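Local coordinates for protein probable porin (Pseudomonas aeruginosa, PDB 2Y0H) that probably acts as an outer-membrane porin of the OprD family, an 18-stranded beta-barrel thought to let small solutes cross the membrane, at residues N14-R19 against G32-G37; P297-W302 against R328-G333. All blocks are in the same frame, centred on the assembly; numbering follows the deposited sequence.

Contact 1 (N14-R19 against G32-G37); sequences NFYQLR and GNWSQG
Asn14 and Trp34 make the tightest side-chain contact between these two antiparallel barrel strands. The indole NE1 donates to Asn14 OD1 at 2.6 Å, with the oxygen lying at the ring edge and in its plane while the amide stands nearly upright to the indole, the two planes 83° apart. Asn14 works in both directions: its ND2 gives a hydrogen to Gln36 OE1 at 2.7 Å, in the carbonyl plane of that amide. Gln36 brings OE1 there by a bend in its chain (chi2 75°). One asparagine amide therefore bridges two residues of the facing strand, and the bond at each end fixes its rotation. Under this cluster the backbones zip together at two hydrogen-bonded pairs, Phe15 with Ser35 and Gln17 with Asn33; Gln17 N to Asn33 O measures 2.9 Å.

On the opposite face Gln17 and Asn33 run side by side, their amides nearly coplanar, and Gln17 NE2 reaches Asn33 OD1 at 3.0 Å. Packing is looser along the outward face beyond Trp34. Tyr16 crosses Trp34 at about a right angle, its CB 3.8 Å from CD1 of the indole, while Trp34 CB sits at the edge of the phenol ring. Leu18 meets only the backbone of exposed Gly32, CD1 to CA being 4.1 Å.

Phe15 turns toward the barrel interior, where it and buried Ser35 touch Leu125 of a loop. Strand 7-22, which carries Asn14, is also hydrogen-bonded to strand 376-389, where the barrel closes, while Gln36 and Asn33 lean on strand 51-64.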
loop_
_atom_site.group_PDB
_atom_site.type_symbol
_atom_site.label_atom_id
_atom_site.label_comp_id
_atom_site.label_asym_id
_atom_site.label_seq_id
_atom_site.Cartn_x
_atom_site.Cartn_y
_atom_site.Cartn_z
ATOM N N ASN A 14 -6.447 -16.846 -3.679
ATOM C CA ASN A 14 -5.647 -17.841 -4.385
ATOM C C ASN A 14 -4.704 -17.146 -5.363
ATOM O O ASN A 14 -5.122 -16.341 -6.200
ATOM C CB ASN A 14 -6.531 -18.886 -5.087
ATOM C CG ASN A 14 -5.738 -20.101 -5.572
ATOM O OD1 ASN A 14 -5.377 -20.196 -6.745
ATOM N ND2 ASN A 14 -5.466 -21.033 -4.665
ATOM N N PHE A 15 -3.428 -17.474 -5.248
ATOM C CA PHE A 15 -2.369 -16.676 -5.826
ATOM C C PHE A 15 -1.441 -17.604 -6.563
ATOM O O PHE A 15 -0.875 -18.518 -5.975
ATOM C CB PHE A 15 -1.617 -15.992 -4.684
ATOM C CG PHE A 15 -0.633 -14.933 -5.113
ATOM C CD1 PHE A 15 0.654 -15.274 -5.502
ATOM C CD2 PHE A 15 -0.973 -13.584 -5.046
ATOM C CE1 PHE A 15 1.577 -14.288 -5.853
ATOM C CE2 PHE A 15 -0.060 -12.605 -5.380
ATOM C CZ PHE A 15 1.217 -12.957 -5.796
ATOM N N TYR A 16 -1.304 -17.383 -7.859
ATOM C CA TYR A 16 -0.353 -18.139 -8.647
ATOM C C TYR A 16 0.577 -17.192 -9.380
ATOM O O TYR A 16 0.135 -16.284 -10.086
ATOM C CB TYR A 16 -1.053 -19.056 -9.654
ATOM C CG TYR A 16 -0.077 -19.660 -10.634
ATOM C CD1 TYR A 16 0.616 -20.821 -10.328
ATOM C CD2 TYR A 16 0.182 -19.047 -11.850
ATOM C CE1 TYR A 16 1.531 -21.373 -11.226
ATOM C CE2 TYR A 16 1.090 -19.583 -12.749
ATOM C CZ TYR A 16 1.762 -20.745 -12.432
ATOM O OH TYR A 16 2.669 -21.270 -13.327
ATOM N N GLN A 17 1.871 -17.402 -9.215
ATOM C CA GLN A 17 2.835 -16.578 -9.918
ATOM C C GLN A 17 3.865 -17.428 -10.638
ATOM O O GLN A 17 4.383 -18.413 -10.096
ATOM C CB GLN A 17 3.528 -15.603 -8.966
ATOM C CG GLN A 17 4.373 -16.271 -7.911
ATOM C CD GLN A 17 5.499 -15.383 -7.445
ATOM O OE1 GLN A 17 5.522 -14.182 -7.734
ATOM N NE2 GLN A 17 6.452 -15.969 -6.729
ATOM N N LEU A 18 4.145 -17.037 -11.873
ATOM C CA LEU A 18 5.182 -17.670 -12.660
ATOM C C LEU A 18 6.220 -16.604 -12.942
ATOM O O LEU A 18 5.944 -15.632 -13.651
ATOM C CB LEU A 18 4.603 -18.231 -13.962
ATOM C CG LEU A 18 5.565 -18.970 -14.899
ATOM C CD1 LEU A 18 6.382 -20.009 -14.137
ATOM C CD2 LEU A 18 4.807 -19.620 -16.039
ATOM N N ARG A 19 7.407 -16.770 -12.367
ATOM C CA ARG A 19 8.465 -15.781 -12.517
ATOM C C ARG A 19 9.605 -16.275 -13.393
ATOM O O ARG A 19 9.964 -17.448 -13.363
ATOM C CB ARG A 19 9.030 -15.370 -11.156
ATOM C CG ARG A 19 8.005 -14.849 -10.172
ATOM C CD ARG A 19 8.625 -13.777 -9.289
ATOM N NE ARG A 19 10.059 -13.986 -9.125
ATOM C CZ ARG A 19 10.888 -13.093 -8.597
ATOM N NH1 ARG A 19 10.423 -11.922 -8.175
ATOM N NH2 ARG A 19 12.181 -13.372 -8.489
ATOM N N GLY A 32 7.813 -21.343 -10.425
ATOM C CA GLY A 32 6.404 -21.140 -10.157
ATOM C C GLY A 32 6.070 -21.185 -8.679
ATOM O O GLY A 32 6.854 -21.669 -7.868
ATOM N N ASN A 33 4.900 -20.664 -8.332
ATOM C CA ASN A 33 4.419 -20.654 -6.960
ATOM C C ASN A 33 2.912 -20.605 -6.945
ATOM O O ASN A 33 2.303 -19.763 -7.598
ATOM C CB ASN A 33 4.931 -19.436 -6.196
ATOM C CG ASN A 33 6.337 -19.608 -5.699
ATOM O OD1 ASN A 33 7.194 -18.760 -5.946
ATOM N ND2 ASN A 33 6.589 -20.704 -4.983
ATOM N N TRP A 34 2.314 -21.502 -6.179
ATOM C CA TRP A 34 0.885 -21.515 -6.015
ATOM C C TRP A 34 0.625 -21.586 -4.522
ATOM O O TRP A 34 1.211 -22.414 -3.830
ATOM C CB TRP A 34 0.272 -22.717 -6.745
ATOM C CG TRP A 34 -1.228 -22.629 -6.880
ATOM C CD1 TRP A 34 -1.978 -21.494 -6.877
ATOM C CD2 TRP A 34 -2.154 -23.719 -7.022
ATOM N NE1 TRP A 34 -3.313 -21.802 -7.023
ATOM C CE2 TRP A 34 -3.448 -23.162 -7.104
ATOM C CE3 TRP A 34 -2.014 -25.111 -7.095
ATOM C CZ2 TRP A 34 -4.597 -23.947 -7.247
ATOM C CZ3 TRP A 34 -3.159 -25.888 -7.232
ATOM C CH2 TRP A 34 -4.429 -25.303 -7.313
ATOM N N SER A 35 -0.230 -20.703 -4.018
ATOM C CA SER A 35 -0.543 -20.705 -2.595
ATOM C C SER A 35 -1.926 -20.112 -2.297
ATOM O O SER A 35 -2.561 -19.518 -3.169
ATOM C CB SER A 35 0.567 -20.005 -1.797
ATOM O OG SER A 35 0.731 -18.655 -2.193
ATOM N N GLN A 36 -2.389 -20.278 -1.068
ATOM C CA GLN A 36 -3.755 -19.936 -0.711
ATOM C C GLN A 36 -3.784 -19.221 0.634
ATOM O O GLN A 36 -3.190 -19.685 1.624
ATOM C CB GLN A 36 -4.632 -21.199 -0.658
ATOM C CG GLN A 36 -6.052 -20.967 -0.126
ATOM C CD GLN A 36 -6.960 -20.286 -1.144
ATOM O OE1 GLN A 36 -6.830 -20.511 -2.351
ATOM N NE2 GLN A 36 -7.878 -19.450 -0.663
ATOM N N GLY A 37 -4.483 -18.096 0.665
ATOM C CA GLY A 37 -4.583 -17.305 1.867
ATOM C C GLY A 37 -5.981 -17.336 2.443
ATOM O O GLY A 37 -6.977 -17.427 1.713
#

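Contact 2 (P297-W302 against R328-G333); sequences PQEKSW and RDIDRG
Lys300 and Arg328 form the hydrogen-bonded pair at the point where this antiparallel hairpin begins to fray. Both backbone groups are satisfied across the strands: Lys300 N gives to Arg328 O at 3.0 Å, and Arg328 N returns the bond to Lys300 O at 2.9 Å. Lys300 O has a second, weak donor in a water, which in turn accepts from Arg328 NH1 at 2.9 Å, at the guanidinium edge. That guanidinium lies flat over the lysine stem, with Lys300 CB over its centre. NH1 also sits at the edge of the Trp302 ring, in its plane, 3.9 Å from CD1.

Past this pair the regular pairing is lost, for Gln298 and Asp329 both adopt left-handed backbone angles. Their carbonyl oxygens come within 3.1 Å of each other with no proton between them, and an almost straight bond from Asp331 N to Pro297 O (178°) picks the pairing up again. Asp331 OD1 then accepts from Gly333 N, making an Asx turn.

Lys300, extended beyond CG, places NZ 3.1 Å from Asp329 OD2, nearly along the C-O axis, in a salt bridge. On the other face, Glu299 lies alongside Ile330, its OE1 held by Arg296 N; Ser301 OG is bonded to Asn287 ND2. Glu299 OE2 comes close to Glu341 OE2, so one of these two carboxylates may be protonated. The chemistry thus implies a strand end held by backbone bonds, with a salt bridge and a weakly bonded water added on the Lys300 face, while on the other Glu299 OE1 and Ser301 OG are satisfied by Arg296 and Asn287.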
loop_
_atom_site.group_PDB
_atom_site.type_symbol
_atom_site.label_atom_id
_atom_site.label_comp_id
_atom_site.label_asym_id
_atom_site.label_seq_id
_atom_site.Cartn_x
_atom_site.Cartn_y
_atom_site.Cartn_z
ATOM N N PRO A 297 18.162 5.322 -5.032
ATOM C CA PRO A 297 18.834 6.603 -4.744
ATOM C C PRO A 297 18.950 7.485 -6.000
ATOM O O PRO A 297 19.408 7.010 -7.045
ATOM C CB PRO A 297 20.218 6.173 -4.235
ATOM C CG PRO A 297 20.038 4.733 -3.771
ATOM C CD PRO A 297 18.992 4.151 -4.670
ATOM N N GLN A 298 18.499 8.733 -5.901
ATOM C CA GLN A 298 18.577 9.698 -7.003
ATOM C C GLN A 298 17.747 9.388 -8.262
ATOM O O GLN A 298 17.932 10.016 -9.298
ATOM C CB GLN A 298 20.038 9.951 -7.394
ATOM C CG GLN A 298 20.845 10.599 -6.295
ATOM C CD GLN A 298 22.279 10.853 -6.691
ATOM O OE1 GLN A 298 23.095 9.934 -6.726
ATOM N NE2 GLN A 298 22.599 12.109 -6.989
ATOM N N GLU A 299 16.825 8.438 -8.181
ATOM C CA GLU A 299 16.083 8.042 -9.368
ATOM C C GLU A 299 15.024 9.058 -9.809
ATOM O O GLU A 299 14.260 9.559 -8.997
ATOM C CB GLU A 299 15.431 6.690 -9.152
ATOM C CG GLU A 299 14.773 6.117 -10.394
ATOM C CD GLU A 299 14.380 4.673 -10.179
ATOM O OE1 GLU A 299 14.396 4.241 -9.013
ATOM O OE2 GLU A 299 14.063 3.967 -11.156
ATOM N N LYS A 300 14.991 9.342 -11.104
ATOM C CA LYS A 300 13.943 10.167 -11.700
ATOM C C LYS A 300 13.123 9.274 -12.611
ATOM O O LYS A 300 13.679 8.539 -13.418
ATOM C CB LYS A 300 14.551 11.289 -12.544
ATOM C CG LYS A 300 15.306 12.365 -11.769
ATOM C CD LYS A 300 16.173 13.175 -12.737
ATOM C CE LYS A 300 16.856 14.360 -12.060
ATOM N NZ LYS A 300 18.063 14.813 -12.811
ATOM N N SER A 301 11.803 9.326 -12.493
ATOM C CA SER A 301 10.966 8.437 -13.290
ATOM C C SER A 301 9.676 9.108 -13.694
ATOM O O SER A 301 9.189 10.023 -13.016
ATOM C CB SER A 301 10.658 7.136 -12.532
ATOM O OG SER A 301 10.027 7.401 -11.286
ATOM N N TRP A 302 9.136 8.653 -14.816
ATOM C CA TRP A 302 7.849 9.118 -15.282
ATOM C C TRP A 302 6.979 7.918 -15.618
ATOM O O TRP A 302 7.482 6.827 -15.903
ATOM C CB TRP A 302 8.008 10.050 -16.493
ATOM C CG TRP A 302 8.832 9.486 -17.625
ATOM C CD1 TRP A 302 10.179 9.662 -17.836
ATOM C CD2 TRP A 302 8.366 8.673 -18.705
ATOM N NE1 TRP A 302 10.574 9.007 -18.981
ATOM C CE2 TRP A 302 9.484 8.393 -19.535
ATOM C CE3 TRP A 302 7.115 8.161 -19.062
ATOM C CZ2 TRP A 302 9.384 7.618 -20.690
ATOM C CZ3 TRP A 302 7.020 7.390 -20.216
ATOM C CH2 TRP A 302 8.150 7.125 -21.014
ATOM N N ARG A 328 15.635 6.600 -14.366
ATOM C CA ARG A 328 17.001 6.914 -14.765
ATOM C C ARG A 328 17.760 7.590 -13.631
ATOM O O ARG A 328 17.177 7.914 -12.588
ATOM C CB ARG A 328 16.980 7.848 -15.980
ATOM C CG ARG A 328 16.331 9.188 -15.684
ATOM C CD ARG A 328 16.130 10.027 -16.946
ATOM N NE ARG A 328 15.778 11.403 -16.599
ATOM C CZ ARG A 328 14.553 11.805 -16.278
ATOM N NH1 ARG A 328 13.552 10.928 -16.259
ATOM N NH2 ARG A 328 14.331 13.079 -15.966
ATOM N N ASP A 329 19.056 7.811 -13.850
ATOM C CA ASP A 329 19.922 8.495 -12.883
ATOM C C ASP A 329 20.045 7.718 -11.575
ATOM O O ASP A 329 20.280 8.306 -10.513
ATOM C CB ASP A 329 19.421 9.907 -12.573
ATOM C CG ASP A 329 19.385 10.811 -13.796
ATOM O OD1 ASP A 329 19.931 10.433 -14.847
ATOM O OD2 ASP A 329 18.801 11.913 -13.701
ATOM N N ILE A 330 19.870 6.404 -11.630
ATOM C CA ILE A 330 19.989 5.616 -10.406
ATOM C C ILE A 330 21.446 5.566 -9.950
ATOM O O ILE A 330 22.322 5.107 -10.684
ATOM C CB ILE A 330 19.440 4.189 -10.573
ATOM C CG1 ILE A 330 17.943 4.237 -10.896
ATOM C CG2 ILE A 330 19.705 3.364 -9.302
ATOM C CD1 ILE A 330 17.381 2.905 -11.309
ATOM N N ASP A 331 21.707 6.051 -8.742
ATOM C CA ASP A 331 23.075 6.097 -8.239
ATOM C C ASP A 331 23.609 4.700 -7.939
ATOM O O ASP A 331 23.028 3.965 -7.140
ATOM C CB ASP A 331 23.174 6.977 -6.988
ATOM C CG ASP A 331 24.588 7.035 -6.425
ATOM O OD1 ASP A 331 25.552 6.957 -7.216
ATOM O OD2 ASP A 331 24.736 7.150 -5.191
ATOM N N ARG A 332 24.709 4.334 -8.593
ATOM C CA ARG A 332 25.387 3.076 -8.290
ATOM C C ARG A 332 26.698 3.302 -7.531
ATOM O O ARG A 332 27.489 2.380 -7.347
ATOM C CB ARG A 332 25.624 2.253 -9.560
ATOM C CG ARG A 332 24.344 1.730 -10.201
ATOM C CD ARG A 332 24.609 0.545 -11.133
ATOM N NE ARG A 332 25.587 0.887 -12.160
ATOM C CZ ARG A 332 26.623 0.123 -12.489
ATOM N NH1 ARG A 332 26.810 -1.038 -11.879
ATOM N NH2 ARG A 332 27.465 0.522 -13.434
ATOM N N GLY A 333 26.922 4.538 -7.098
ATOM C CA GLY A 333 28.012 4.846 -6.187
ATOM C C GLY A 333 29.298 5.310 -6.839
ATOM O O GLY A 333 29.278 5.972 -7.879
HETATM O O HOH W 1 13.318 8.034 -16.665
#

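In the fold
Contacts 1 and 2 each tie together the two strands of a sequential hairpin, 7-22 with 30-43 and 300-309 with 318-330, in the same closed barrel. They share no strand: their centres are 31 Å apart and their nearest atoms about 17 Å. Contact 1 lies wholly within regular strands and is mostly a surface contact, joined by neutral amides and an indole. Contact 2 is partly buried and sits where strands give way to loops, so turn geometry, charged side chains and a water supplement a single regular pair. The areas buried, 505 and 508 Å², are nearly equal despite these different means.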